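Local coordinates for protein transcriptional regulator (PDB 1UDD) that is of unsettled function, though named a transcriptional regulator, and adopts the all-helical architecture of the TenA/THI-4/PQQC family in a four-chain assembly, at residues A[23-28]-A[210-215]; A[27-32]-A[157-162]; A[38-43]-A[92-97]. All coordinates share one frame; numbering follows the deposited sequence.

The three contacts illustrate how an all-helical chain packs its helices against one another through aromatic and aliphatic side chains. Interactions 1 and 2 both start from helix 24-31, which meets the end of helix 190-213 in one and helix 157-164 in the other; their centres lie about 13 Å apart. Interaction 3, between helix 36-63 and the end of helix 82-93, is nested in sequence within the loops that both of the others close, its centre about 15 Å from that of interaction 1 and about 13 Å from that of interaction 2. Helix 36-63 touches both neighbours: Phe25 CZ lies 3.4 Å from Tyr42 CB, and Tyr159 CE1 is 3.5 Å from Phe39 CD2.

Interaction 1 of 3, residues A[23-28]-A[210-215]; sequences HPFVVQ and MAWRGG
Trp212 offers its indole to Pro24, whose CB sits over one face, 3.8 Å from the centroid of the six-membered ring and only 6° off its normal. In the indole plane, at the edge, lie Phe25 CD1 and Gln28 OE1. His23 turns its own edge toward an indole face in an offset edge-to-face pair, with planes at 85° and CE1 3.6 Å from Trp212 CB. Phe25 in turn receives Ala211 CB over one face, 4.0 Å from its ring centroid. Gln28, extended beyond CG, crosses the indole at about a right angle with its amide upright to the ring, which brings NE2 to 3.0 Å from Trp212 CH2, a tight approach. His23 serves as the N-cap of helix 24-31: ND1 accepts from Phe25 N at 3.2 Å. With CG anti to the backbone N (chi1 -163°), its ring can make this bond while NE2 bonds Glu209. Lys38 adds a cation-pi contact to Trp212. No hydrogen bond joins 23-28 to 210-215 directly; CH-pi and aromatic packing bring these two segments together, and the bond from His23 to Glu209, one residue before 210-215, adds a polar link to helix 190-213.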
loop_
_atom_site.group_PDB
_atom_site.type_symbol
_atom_site.label_atom_id
_atom_site.label_comp_id
_atom_site.label_asym_id
_atom_site.label_seq_id
_atom_site.Cartn_x
_atom_site.Cartn_y
_atom_site.Cartn_z
ATOM N N HIS A 23 -27.438 1.633 -23.106
ATOM C CA HIS A 23 -28.055 2.100 -21.870
ATOM C C HIS A 23 -28.796 3.414 -22.122
ATOM O O HIS A 23 -28.274 4.328 -22.761
ATOM C CB HIS A 23 -26.995 2.292 -20.781
ATOM C CG HIS A 23 -27.565 2.377 -19.402
ATOM N ND1 HIS A 23 -28.123 3.529 -18.894
ATOM C CD2 HIS A 23 -27.712 1.434 -18.441
ATOM C CE1 HIS A 23 -28.593 3.293 -17.683
ATOM N NE2 HIS A 23 -28.355 2.029 -17.385
ATOM N N PRO A 24 -30.036 3.518 -21.629
ATOM C CA PRO A 24 -30.873 4.710 -21.786
ATOM C C PRO A 24 -30.132 6.008 -21.499
ATOM O O PRO A 24 -30.167 6.940 -22.302
ATOM C CB PRO A 24 -32.001 4.461 -20.796
ATOM C CG PRO A 24 -32.162 2.992 -20.881
ATOM C CD PRO A 24 -30.747 2.479 -20.870
ATOM N N PHE A 25 -29.451 6.063 -20.359
ATOM C CA PHE A 25 -28.713 7.266 -19.995
ATOM C C PHE A 25 -27.709 7.631 -21.081
ATOM O O PHE A 25 -27.631 8.788 -21.507
ATOM C CB PHE A 25 -27.980 7.070 -18.676
ATOM C CG PHE A 25 -27.513 8.353 -18.055
ATOM C CD1 PHE A 25 -28.244 8.948 -17.033
ATOM C CD2 PHE A 25 -26.359 8.980 -18.505
ATOM C CE1 PHE A 25 -27.830 10.145 -16.473
ATOM C CE2 PHE A 25 -25.938 10.181 -17.950
ATOM C CZ PHE A 25 -26.676 10.762 -16.932
ATOM N N VAL A 26 -26.944 6.642 -21.528
ATOM C CA VAL A 26 -25.951 6.867 -22.565
ATOM C C VAL A 26 -26.632 7.276 -23.875
ATOM O O VAL A 26 -26.296 8.308 -24.469
ATOM C CB VAL A 26 -25.097 5.596 -22.831
ATOM C CG1 VAL A 26 -24.263 5.791 -24.076
ATOM C CG2 VAL A 26 -24.186 5.310 -21.635
ATOM N N VAL A 27 -27.584 6.461 -24.321
ATOM C CA VAL A 27 -28.291 6.740 -25.563
ATOM C C VAL A 27 -28.945 8.115 -25.530
ATOM O O VAL A 27 -28.843 8.884 -26.487
ATOM C CB VAL A 27 -29.370 5.684 -25.849
ATOM C CG1 VAL A 27 -30.114 6.041 -27.125
ATOM C CG2 VAL A 27 -28.736 4.315 -25.987
ATOM N N GLN A 28 -29.600 8.438 -24.425
ATOM C CA GLN A 28 -30.271 9.730 -24.330
ATOM C C GLN A 28 -29.322 10.912 -24.212
ATOM O O GLN A 28 -29.632 12.012 -24.685
ATOM C CB GLN A 28 -31.251 9.731 -23.159
ATOM C CG GLN A 28 -32.511 8.954 -23.458
ATOM C CD GLN A 28 -33.489 8.982 -22.312
ATOM O OE1 GLN A 28 -33.650 10.003 -21.642
ATOM N NE2 GLN A 28 -34.159 7.863 -22.086
ATOM N N MET A 210 -26.929 3.770 -12.143
ATOM C CA MET A 210 -27.221 4.555 -10.955
ATOM C C MET A 210 -27.421 6.020 -11.321
ATOM O O MET A 210 -28.125 6.751 -10.623
ATOM C CB MET A 210 -26.104 4.397 -9.919
ATOM C CG MET A 210 -24.849 5.133 -10.236
ATOM S SD MET A 210 -24.827 6.748 -9.501
ATOM C CE MET A 210 -23.148 7.260 -10.024
ATOM N N ALA A 211 -26.796 6.453 -12.412
ATOM C CA ALA A 211 -26.956 7.826 -12.860
ATOM C C ALA A 211 -28.376 7.946 -13.429
ATOM O O ALA A 211 -29.007 8.993 -13.349
ATOM C CB ALA A 211 -25.930 8.152 -13.928
ATOM N N TRP A 212 -28.865 6.853 -14.003
ATOM C CA TRP A 212 -30.200 6.815 -14.583
ATOM C C TRP A 212 -31.242 6.788 -13.467
ATOM O O TRP A 212 -32.269 7.461 -13.553
ATOM C CB TRP A 212 -30.347 5.576 -15.478
ATOM C CG TRP A 212 -31.695 5.449 -16.126
ATOM C CD1 TRP A 212 -32.657 4.515 -15.848
ATOM C CD2 TRP A 212 -32.238 6.295 -17.148
ATOM N NE1 TRP A 212 -33.766 4.732 -16.635
ATOM C CE2 TRP A 212 -33.536 5.818 -17.439
ATOM C CE3 TRP A 212 -31.755 7.410 -17.846
ATOM C CZ2 TRP A 212 -34.359 6.422 -18.401
ATOM C CZ3 TRP A 212 -32.577 8.011 -18.807
ATOM C CH2 TRP A 212 -33.863 7.512 -19.071
ATOM N N ARG A 213 -30.963 6.016 -12.420
ATOM C CA ARG A 213 -31.859 5.902 -11.283
ATOM C C ARG A 213 -31.786 7.099 -10.347
ATOM O O ARG A 213 -32.722 7.362 -9.601
ATOM C CB ARG A 213 -31.547 4.628 -10.504
ATOM C CG ARG A 213 -31.929 3.364 -11.243
ATOM C CD ARG A 213 -31.658 2.147 -10.384
ATOM N NE ARG A 213 -32.265 0.937 -10.932
ATOM C CZ ARG A 213 -33.570 0.791 -11.150
ATOM N NH1 ARG A 213 -34.411 1.782 -10.871
ATOM N NH2 ARG A 213 -34.037 -0.352 -11.638
ATOM N N GLY A 214 -30.677 7.831 -10.383
ATOM C CA GLY A 214 -30.544 8.983 -9.507
ATOM C C GLY A 214 -30.387 8.506 -8.077
ATOM O O GLY A 214 -30.845 9.149 -7.131
ATOM N N GLY A 215 -29.731 7.358 -7.932
ATOM C CA GLY A 215 -29.505 6.761 -6.633
ATOM C C GLY A 215 -29.088 5.322 -6.872
ATOM O O GLY A 215 -28.920 4.964 -8.057
#

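Interaction 2 of 3, residues A[27-32]-A[157-162]; sequences VQLYSG and KIYREW
Leu29 reaches two aromatic rings of segment 157-162 at once, one with each methyl. CD2 lies over a face of Tyr159, 4.0 Å from the ring centroid, and CD1 over a face of Trp162, 3.8 Å from the centroid of its six-membered ring. With CG anti to the backbone N (chi1 -153°), the isobutyl group swings off the helix and its fork spreads between the two rings. The carbonyl of the same residue also takes part, Leu29 O standing 3.5 Å from Tyr159 CD2. Next comes Tyr30, whose CB points away from the other helix although its ring swings back: CE1 meets Trp162 CZ3 at 3.5 Å, with the two ring planes inclined at 71°. At the end of the helix Gly32 takes a positive phi of 108°, and its CA lies at the edge of Tyr159, 4.0 Å from CD2. The hydroxyl of Tyr159 is hydrogen-bonded to Leu34 O, just past this turn, which ties the ring to the following loop. Phe39 of helix 36-63 meets Tyr159 and Trp162 edge-to-face, extending the aromatic cluster. The axes of 27-31 and 157-162 approach to 9.5 Å: two short helices cross nearly at right angles with Leu29 wedged between two aromatic rings, a local helix-helix packing within the all-helical fold of a TenA-family chain.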
loop_
_atom_site.group_PDB
_atom_site.type_symbol
_atom_site.label_atom_id
_atom_site.label_comp_id
_atom_site.label_asym_id
_atom_site.label_seq_id
_atom_site.Cartn_x
_atom_site.Cartn_y
_atom_site.Cartn_z
ATOM N N VAL A 27 -27.584 6.461 -24.321
ATOM C CA VAL A 27 -28.291 6.740 -25.563
ATOM C C VAL A 27 -28.945 8.115 -25.530
ATOM O O VAL A 27 -28.843 8.884 -26.487
ATOM C CB VAL A 27 -29.370 5.684 -25.849
ATOM C CG1 VAL A 27 -30.114 6.041 -27.125
ATOM C CG2 VAL A 27 -28.736 4.315 -25.987
ATOM N N GLN A 28 -29.600 8.438 -24.425
ATOM C CA GLN A 28 -30.271 9.730 -24.330
ATOM C C GLN A 28 -29.322 10.912 -24.212
ATOM O O GLN A 28 -29.632 12.012 -24.685
ATOM C CB GLN A 28 -31.251 9.731 -23.159
ATOM C CG GLN A 28 -32.511 8.954 -23.458
ATOM C CD GLN A 28 -33.489 8.982 -22.312
ATOM O OE1 GLN A 28 -33.650 10.003 -21.642
ATOM N NE2 GLN A 28 -34.159 7.863 -22.086
ATOM N N LEU A 29 -28.165 10.688 -23.599
ATOM C CA LEU A 29 -27.200 11.763 -23.434
ATOM C C LEU A 29 -26.662 12.137 -24.808
ATOM O O LEU A 29 -26.534 13.316 -25.131
ATOM C CB LEU A 29 -26.031 11.322 -22.533
ATOM C CG LEU A 29 -25.265 12.386 -21.731
ATOM C CD1 LEU A 29 -24.023 11.736 -21.123
ATOM C CD2 LEU A 29 -24.855 13.555 -22.601
ATOM N N TYR A 30 -26.349 11.130 -25.616
ATOM C CA TYR A 30 -25.801 11.375 -26.942
ATOM C C TYR A 30 -26.828 11.824 -27.973
ATOM O O TYR A 30 -26.492 12.544 -28.907
ATOM C CB TYR A 30 -25.031 10.144 -27.446
ATOM C CG TYR A 30 -23.607 10.067 -26.914
ATOM C CD1 TYR A 30 -23.338 9.636 -25.608
ATOM C CD2 TYR A 30 -22.535 10.487 -27.698
ATOM C CE1 TYR A 30 -22.028 9.633 -25.100
ATOM C CE2 TYR A 30 -21.230 10.493 -27.204
ATOM C CZ TYR A 30 -20.980 10.069 -25.907
ATOM O OH TYR A 30 -19.684 10.118 -25.428
ATOM N N SER A 31 -28.077 11.418 -27.808
ATOM C CA SER A 31 -29.103 11.839 -28.759
ATOM C C SER A 31 -29.515 13.273 -28.433
ATOM O O SER A 31 -29.856 14.043 -29.324
ATOM C CB SER A 31 -30.328 10.933 -28.677
ATOM O OG SER A 31 -30.997 11.119 -27.441
ATOM N N GLY A 32 -29.470 13.621 -27.151
ATOM C CA GLY A 32 -29.833 14.961 -26.722
ATOM C C GLY A 32 -31.155 14.955 -25.989
ATOM O O GLY A 32 -31.689 15.998 -25.622
ATOM N N LYS A 157 -26.180 21.979 -26.624
ATOM C CA LYS A 157 -24.767 22.359 -26.690
ATOM C C LYS A 157 -23.858 21.786 -25.612
ATOM O O LYS A 157 -22.728 21.386 -25.902
ATOM C CB LYS A 157 -24.615 23.884 -26.689
ATOM C CG LYS A 157 -23.162 24.356 -26.809
ATOM C CD LYS A 157 -23.076 25.827 -27.195
ATOM C CE LYS A 157 -21.650 26.221 -27.572
ATOM N NZ LYS A 157 -21.562 27.541 -28.274
ATOM N N ILE A 158 -24.333 21.765 -24.372
ATOM C CA ILE A 158 -23.530 21.243 -23.273
ATOM C C ILE A 158 -23.211 19.768 -23.506
ATOM O O ILE A 158 -22.077 19.334 -23.301
ATOM C CB ILE A 158 -24.249 21.414 -21.912
ATOM C CG1 ILE A 158 -24.283 22.898 -21.532
ATOM C CG2 ILE A 158 -23.521 20.624 -20.825
ATOM C CD1 ILE A 158 -24.901 23.164 -20.184
ATOM N N TYR A 159 -24.213 19.005 -23.935
ATOM C CA TYR A 159 -24.006 17.594 -24.212
ATOM C C TYR A 159 -23.009 17.434 -25.355
ATOM O O TYR A 159 -22.172 16.534 -25.333
ATOM C CB TYR A 159 -25.320 16.917 -24.596
ATOM C CG TYR A 159 -26.324 16.821 -23.485
ATOM C CD1 TYR A 159 -26.005 17.214 -22.187
ATOM C CD2 TYR A 159 -27.607 16.337 -23.727
ATOM C CE1 TYR A 159 -26.943 17.130 -21.160
ATOM C CE2 TYR A 159 -28.550 16.248 -22.710
ATOM C CZ TYR A 159 -28.216 16.649 -21.432
ATOM O OH TYR A 159 -29.164 16.605 -20.433
ATOM N N ARG A 160 -23.092 18.306 -26.357
ATOM C CA ARG A 160 -22.179 18.213 -27.491
ATOM C C ARG A 160 -20.749 18.480 -27.068
ATOM O O ARG A 160 -19.841 17.750 -27.454
ATOM C CB ARG A 160 -22.553 19.195 -28.603
ATOM C CG ARG A 160 -23.828 18.862 -29.359
ATOM C CD ARG A 160 -23.818 19.534 -30.726
ATOM N NE ARG A 160 -23.616 20.976 -30.629
ATOM C CZ ARG A 160 -24.565 21.846 -30.302
ATOM N NH1 ARG A 160 -25.796 21.428 -30.043
ATOM N NH2 ARG A 160 -24.277 23.137 -30.225
ATOM N N GLU A 161 -20.543 19.533 -26.289
ATOM C CA GLU A 161 -19.206 19.864 -25.833
ATOM C C GLU A 161 -18.687 18.655 -25.056
ATOM O O GLU A 161 -17.603 18.140 -25.327
ATOM C CB GLU A 161 -19.242 21.091 -24.915
ATOM C CG GLU A 161 -20.033 22.275 -25.462
ATOM C CD GLU A 161 -19.962 23.498 -24.553
ATOM O OE1 GLU A 161 -18.921 24.193 -24.568
ATOM O OE2 GLU A 161 -20.942 23.757 -23.818
ATOM N N TRP A 162 -19.490 18.204 -24.099
ATOM C CA TRP A 162 -19.149 17.060 -23.264
ATOM C C TRP A 162 -18.708 15.849 -24.085
ATOM O O TRP A 162 -17.661 15.260 -23.828
ATOM C CB TRP A 162 -20.351 16.669 -22.399
ATOM C CG TRP A 162 -20.069 15.514 -21.501
ATOM C CD1 TRP A 162 -19.482 15.555 -20.268
ATOM C CD2 TRP A 162 -20.310 14.135 -21.788
ATOM N NE1 TRP A 162 -19.341 14.282 -19.768
ATOM C CE2 TRP A 162 -19.841 13.389 -20.682
ATOM C CE3 TRP A 162 -20.876 13.452 -22.877
ATOM C CZ2 TRP A 162 -19.921 11.986 -20.629
ATOM C CZ3 TRP A 162 -20.956 12.056 -22.824
ATOM C CH2 TRP A 162 -20.478 11.341 -21.702
#

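Interaction 3 of 3, residues A[38-43]-A[92-97]; sequences KFKFYV and KELDLT
The turn that sets Leu94 against Lys40 is closed by a short backbone bond, from Asp95 N to Lys92 O at 2.6 Å. In this turn the Leu94 carbonyl lies beside the far end of the lysine, where Lys40 CE and NZ each come to 3.5 Å from Leu94 O. Lys40, with CG anti to its carbonyl carbon (chi1 -68°) and the rest of the chain extended, slides past Leu94 in the opposite direction, laying its methylenes along the leucine: CG is 3.9 Å from Leu94 CD2. Its ammonium is not paired with the nearest acid of the turn, NZ staying 5.1 Å from Asp95 OD2, though the opposite charges may attract weakly; Glu37 makes a long, weak ion pair with it. On the other branch, Leu94 CD1 meets Val43 CG2 tip to tip at 3.8 Å and touches Phe39 CD2 at 3.9 Å. Val43 CG2 itself sits over the centre of the Phe39 ring. Leu96 adds CD1 against Lys40 CB at 4.1 Å. The result is an apolar seam between helix 36-63 and the end of helix 82-93, where Asp95 takes positive phi, Leu96 N bonds Leu91 O and the Leu96 side chain packs on Leu91, the pattern of a Schellman motif ending a helix.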
loop_
_atom_site.group_PDB
_atom_site.type_symbol
_atom_site.label_atom_id
_atom_site.label_comp_id
_atom_site.label_asym_id
_atom_site.label_seq_id
_atom_site.Cartn_x
_atom_site.Cartn_y
_atom_site.Cartn_z
ATOM N N LYS A 38 -30.965 14.787 -14.964
ATOM C CA LYS A 38 -30.246 13.531 -14.818
ATOM C C LYS A 38 -28.768 13.725 -15.112
ATOM O O LYS A 38 -27.923 13.069 -14.512
ATOM C CB LYS A 38 -30.832 12.465 -15.748
ATOM C CG LYS A 38 -32.241 12.061 -15.373
ATOM C CD LYS A 38 -32.710 10.847 -16.137
ATOM C CE LYS A 38 -33.914 10.233 -15.438
ATOM N NZ LYS A 38 -34.362 8.963 -16.081
ATOM N N PHE A 39 -28.456 14.631 -16.030
ATOM C CA PHE A 39 -27.066 14.901 -16.383
ATOM C C PHE A 39 -26.370 15.540 -15.191
ATOM O O PHE A 39 -25.232 15.192 -14.865
ATOM C CB PHE A 39 -26.993 15.829 -17.601
ATOM C CG PHE A 39 -25.597 16.054 -18.125
ATOM C CD1 PHE A 39 -24.807 14.982 -18.529
ATOM C CD2 PHE A 39 -25.086 17.344 -18.249
ATOM C CE1 PHE A 39 -23.527 15.185 -19.054
ATOM C CE2 PHE A 39 -23.809 17.566 -18.772
ATOM C CZ PHE A 39 -23.024 16.475 -19.178
ATOM N N LYS A 40 -27.055 16.470 -14.529
ATOM C CA LYS A 40 -26.469 17.126 -13.369
ATOM C C LYS A 40 -26.178 16.121 -12.262
ATOM O O LYS A 40 -25.147 16.214 -11.610
ATOM C CB LYS A 40 -27.383 18.239 -12.849
ATOM C CG LYS A 40 -27.507 19.411 -13.801
ATOM C CD LYS A 40 -28.420 20.476 -13.224
ATOM C CE LYS A 40 -28.750 21.551 -14.240
ATOM N NZ LYS A 40 -29.617 22.606 -13.629
ATOM N N PHE A 41 -27.077 15.164 -12.043
ATOM C CA PHE A 41 -26.844 14.160 -11.003
ATOM C C PHE A 41 -25.580 13.361 -11.336
ATOM O O PHE A 41 -24.775 13.043 -10.454
ATOM C CB PHE A 41 -28.020 13.194 -10.903
ATOM C CG PHE A 41 -27.858 12.176 -9.824
ATOM C CD1 PHE A 41 -28.192 12.480 -8.505
ATOM C CD2 PHE A 41 -27.332 10.922 -10.111
ATOM C CE1 PHE A 41 -28.002 11.543 -7.481
ATOM C CE2 PHE A 41 -27.135 9.984 -9.103
ATOM C CZ PHE A 41 -27.471 10.293 -7.781
ATOM N N TYR A 42 -25.436 13.035 -12.618
ATOM C CA TYR A 42 -24.287 12.296 -13.120
ATOM C C TYR A 42 -23.011 13.122 -12.961
ATOM O O TYR A 42 -22.039 12.659 -12.351
ATOM C CB TYR A 42 -24.513 11.929 -14.599
ATOM C CG TYR A 42 -23.266 11.523 -15.358
ATOM C CD1 TYR A 42 -22.578 10.342 -15.053
ATOM C CD2 TYR A 42 -22.759 12.337 -16.368
ATOM C CE1 TYR A 42 -21.411 9.989 -15.739
ATOM C CE2 TYR A 42 -21.599 11.999 -17.055
ATOM C CZ TYR A 42 -20.930 10.826 -16.733
ATOM O OH TYR A 42 -19.766 10.527 -17.393
ATOM N N VAL A 43 -23.008 14.344 -13.497
ATOM C CA VAL A 43 -21.826 15.192 -13.386
ATOM C C VAL A 43 -21.408 15.299 -11.923
ATOM O O VAL A 43 -20.228 15.165 -11.591
ATOM C CB VAL A 43 -22.072 16.611 -13.967
ATOM C CG1 VAL A 43 -20.882 17.523 -13.648
ATOM C CG2 VAL A 43 -22.259 16.531 -15.480
ATOM N N LYS A 92 -20.200 24.913 -14.068
ATOM C CA LYS A 92 -20.690 26.275 -14.204
ATOM C C LYS A 92 -21.861 26.331 -15.181
ATOM O O LYS A 92 -22.942 26.819 -14.836
ATOM C CB LYS A 92 -19.567 27.207 -14.667
ATOM C CG LYS A 92 -19.994 28.674 -14.746
ATOM C CD LYS A 92 -18.807 29.637 -14.818
ATOM C CE LYS A 92 -19.259 31.087 -14.604
ATOM N NZ LYS A 92 -18.127 32.063 -14.635
ATOM N N GLU A 93 -21.650 25.825 -16.395
ATOM C CA GLU A 93 -22.699 25.809 -17.406
ATOM C C GLU A 93 -23.992 25.225 -16.836
ATOM O O GLU A 93 -25.083 25.567 -17.292
ATOM C CB GLU A 93 -22.275 24.969 -18.613
ATOM C CG GLU A 93 -20.996 25.407 -19.280
ATOM C CD GLU A 93 -20.585 24.472 -20.401
ATOM O OE1 GLU A 93 -20.587 23.240 -20.185
ATOM O OE2 GLU A 93 -20.250 24.963 -21.501
ATOM N N LEU A 94 -23.872 24.344 -15.847
ATOM C CA LEU A 94 -25.044 23.713 -15.231
ATOM C C LEU A 94 -25.505 24.411 -13.947
ATOM O O LEU A 94 -26.338 23.879 -13.213
ATOM C CB LEU A 94 -24.753 22.232 -14.919
ATOM C CG LEU A 94 -24.470 21.260 -16.074
ATOM C CD1 LEU A 94 -23.938 19.938 -15.516
ATOM C CD2 LEU A 94 -25.733 21.032 -16.883
ATOM N N ASP A 95 -24.969 25.603 -13.685
ATOM C CA ASP A 95 -25.318 26.359 -12.481
ATOM C C ASP A 95 -25.013 25.558 -11.227
ATOM O O ASP A 95 -25.854 25.438 -10.333
ATOM C CB ASP A 95 -26.801 26.740 -12.472
ATOM C CG ASP A 95 -27.158 27.699 -13.581
ATOM O OD1 ASP A 95 -26.511 28.766 -13.672
ATOM O OD2 ASP A 95 -28.088 27.385 -14.357
ATOM N N LEU A 96 -23.811 24.995 -11.183
ATOM C CA LEU A 96 -23.345 24.223 -10.040
ATOM C C LEU A 96 -21.942 24.709 -9.759
ATOM O O LEU A 96 -21.311 25.320 -10.628
ATOM C CB LEU A 96 -23.321 22.729 -10.367
ATOM C CG LEU A 96 -24.695 22.092 -10.566
ATOM C CD1 LEU A 96 -24.563 20.679 -11.128
ATOM C CD2 LEU A 96 -25.422 22.091 -9.228
ATOM N N THR A 97 -21.457 24.456 -8.551
ATOM C CA THR A 97 -20.109 24.873 -8.167
ATOM C C THR A 97 -19.331 23.660 -7.658
ATOM O O THR A 97 -19.929 22.677 -7.220
ATOM C CB THR A 97 -20.142 25.929 -7.031
ATOM O OG1 THR A 97 -20.605 25.309 -5.828
ATOM C CG2 THR A 97 -21.077 27.075 -7.384
#